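Local coordinates for putative Oleoyl-[acyl-carrier protein] thioesterase (PDB 2OWN), which probably hydrolyses the thioester of oleoyl-[acyl-carrier protein], releasing the fatty acid, as acyl-ACP thioesterases of the hotdog superfamily do, at residues Tyr68-Thr73 and Ala111-Ile116. Sequence-based numbering, arbitrary orientation.
Sequences YAIDIT and AYITSI
Ala-69 and Asp-71 pair with Thr-114 and Tyr-112 in a buried antiparallel contact between neighbouring strands, 61-72 and 109-121. Four backbone hydrogen bonds join these two pairs. Asp-71 N reaches Tyr-112 O at 2.8 Å, almost straight (175°). Tyr-68, Ile-70 and Ile-72 stand opposite Ser-115, Ile-113 and Ala-111 in non-hydrogen-bonded pairs. These six residues face the side where helix 31-48 packs on Tyr-68 and Ile-70. The side chains of Ile-70 and Ile-113 run alongside each other in the same direction, CG2 of Ile-70 3.9 Å from CG1 of Ile-113. In Ile-113, CG2 is anti to the backbone N (CG1 at chi1 -54°), which brings it to 3.6 Å from CD1 of Tyr-68. Ser-115 CB approaches the same CD1 at 3.7 Å. On the other face, the hydroxyl oxygen OG1 of Thr-114 makes a close van der Waals contact with the methyl CB of Ala-69 (3.2 Å). A water donates to both Ala-69 O (2.7 Å) and Tyr-112 O (2.8 Å), so each carbonyl receives a second hydrogen bond. The Tyr-112 hydroxyl is hydrogen-bonded to OE2 of Glu-99 on strand 95-103. Strand 61-72 also pairs antiparallel with strand 200-209 of the C-terminal domain. Neighbouring strands of a curved antiparallel sheet laid over a long helix, here 31-48, fit the hotdog fold.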
loop_
_atom_site.group_PDB
_atom_site.type_symbol
_atom_site.label_atom_id
_atom_site.label_comp_id
_atom_site.label_asym_id
_atom_site.label_seq_id
_atom_site.Cartn_x
_atom_site.Cartn_y
_atom_site.Cartn_z
ATOM N N TYR B 68 4.204 1.699 20.378
ATOM C CA TYR B 68 5.376 1.443 19.504
ATOM C C TYR B 68 6.477 2.493 19.777
ATOM O O TYR B 68 6.165 3.666 19.967
ATOM C CB TYR B 68 5.134 1.500 17.982
ATOM C CG TYR B 68 4.450 0.337 17.331
ATOM C CD1 TYR B 68 5.099 -0.917 17.238
ATOM C CD2 TYR B 68 3.225 0.499 16.655
ATOM C CE1 TYR B 68 4.484 -2.028 16.572
ATOM C CE2 TYR B 68 2.595 -0.597 15.977
ATOM C CZ TYR B 68 3.234 -1.858 15.941
ATOM O OH TYR B 68 2.630 -2.928 15.298
ATOM N N ALA B 69 7.727 2.032 19.813
ATOM C CA ALA B 69 8.943 2.862 19.930
ATOM C C ALA B 69 9.817 2.316 18.791
ATOM O O ALA B 69 10.130 1.130 18.809
ATOM C CB ALA B 69 9.616 2.711 21.265
ATOM N N ILE B 70 10.160 3.156 17.813
ATOM C CA ILE B 70 10.939 2.766 16.616
ATOM C C ILE B 70 12.235 3.576 16.567
ATOM O O ILE B 70 12.161 4.798 16.620
ATOM C CB ILE B 70 10.131 3.014 15.306
ATOM C CG1 ILE B 70 8.699 2.439 15.384
ATOM C CG2 ILE B 70 10.884 2.458 14.077
ATOM C CD1 ILE B 70 7.849 2.740 14.178
ATOM N N ASP B 71 13.383 2.888 16.508
ATOM C CA ASP B 71 14.727 3.476 16.414
ATOM C C ASP B 71 15.149 3.201 14.974
ATOM O O ASP B 71 15.382 2.048 14.639
ATOM C CB ASP B 71 15.671 2.820 17.441
ATOM C CG ASP B 71 17.109 3.377 17.419
ATOM O OD1 ASP B 71 17.413 4.393 16.759
ATOM O OD2 ASP B 71 17.960 2.783 18.119
ATOM N N ILE B 72 15.254 4.247 14.146
ATOM C CA ILE B 72 15.607 4.124 12.718
ATOM C C ILE B 72 17.039 4.600 12.406
ATOM O O ILE B 72 17.339 5.779 12.583
ATOM C CB ILE B 72 14.574 4.890 11.817
ATOM C CG1 ILE B 72 13.142 4.383 12.078
ATOM C CG2 ILE B 72 14.920 4.748 10.320
ATOM C CD1 ILE B 72 12.077 5.107 11.329
ATOM N N THR B 73 17.901 3.668 11.961
ATOM C CA THR B 73 19.288 3.950 11.514
ATOM C C THR B 73 19.124 4.477 10.075
ATOM O O THR B 73 19.653 5.538 9.728
ATOM C CB THR B 73 20.200 2.714 11.602
ATOM O OG1 THR B 73 20.289 2.299 12.971
ATOM C CG2 THR B 73 21.605 3.012 11.078
ATOM N N ALA B 111 16.460 -0.822 11.279
ATOM C CA ALA B 111 15.469 -0.368 12.269
ATOM C C ALA B 111 15.281 -1.369 13.421
ATOM O O ALA B 111 15.501 -2.572 13.245
ATOM C CB ALA B 111 14.132 -0.050 11.605
ATOM N N TYR B 112 14.924 -0.832 14.593
ATOM C CA TYR B 112 14.663 -1.587 15.837
ATOM C C TYR B 112 13.349 -1.061 16.418
ATOM O O TYR B 112 13.253 0.141 16.714
ATOM C CB TYR B 112 15.836 -1.451 16.808
ATOM C CG TYR B 112 15.581 -1.969 18.210
ATOM C CD1 TYR B 112 15.328 -3.340 18.439
ATOM C CD2 TYR B 112 15.628 -1.098 19.331
ATOM C CE1 TYR B 112 15.099 -3.836 19.760
ATOM C CE2 TYR B 112 15.406 -1.587 20.661
ATOM C CZ TYR B 112 15.146 -2.953 20.856
ATOM O OH TYR B 112 14.927 -3.431 22.118
ATOM N N ILE B 113 12.365 -1.959 16.553
ATOM C CA ILE B 113 11.032 -1.650 17.053
ATOM C C ILE B 113 10.747 -2.404 18.348
ATOM O O ILE B 113 11.034 -3.604 18.434
ATOM C CB ILE B 113 9.922 -2.012 16.020
ATOM C CG1 ILE B 113 10.184 -1.351 14.650
ATOM C CG2 ILE B 113 8.521 -1.638 16.550
ATOM C CD1 ILE B 113 9.142 -1.683 13.575
ATOM N N THR B 114 10.261 -1.668 19.354
ATOM C CA THR B 114 9.798 -2.215 20.641
ATOM C C THR B 114 8.299 -1.883 20.675
ATOM O O THR B 114 7.871 -0.886 20.068
ATOM C CB THR B 114 10.551 -1.672 21.880
ATOM O OG1 THR B 114 10.358 -0.261 22.023
ATOM C CG2 THR B 114 12.035 -1.981 21.781
ATOM N N SER B 115 7.513 -2.716 21.357
ATOM C CA SER B 115 6.055 -2.527 21.449
ATOM C C SER B 115 5.380 -3.191 22.642
ATOM O O SER B 115 5.935 -4.120 23.221
ATOM C CB SER B 115 5.410 -3.078 20.175
ATOM O OG SER B 115 5.734 -4.446 20.027
ATOM N N ILE B 116 4.170 -2.703 22.950
ATOM C CA ILE B 116 3.303 -3.195 24.029
ATOM C C ILE B 116 1.960 -3.614 23.397
ATOM O O ILE B 116 1.407 -2.868 22.576
ATOM C CB ILE B 116 3.094 -2.144 25.155
ATOM C CG1 ILE B 116 4.429 -1.710 25.785
ATOM C CG2 ILE B 116 2.173 -2.688 26.267
ATOM C CD1 ILE B 116 5.214 -2.805 26.502
HETATM O O HOH W 1 12.767 0.905 19.412
#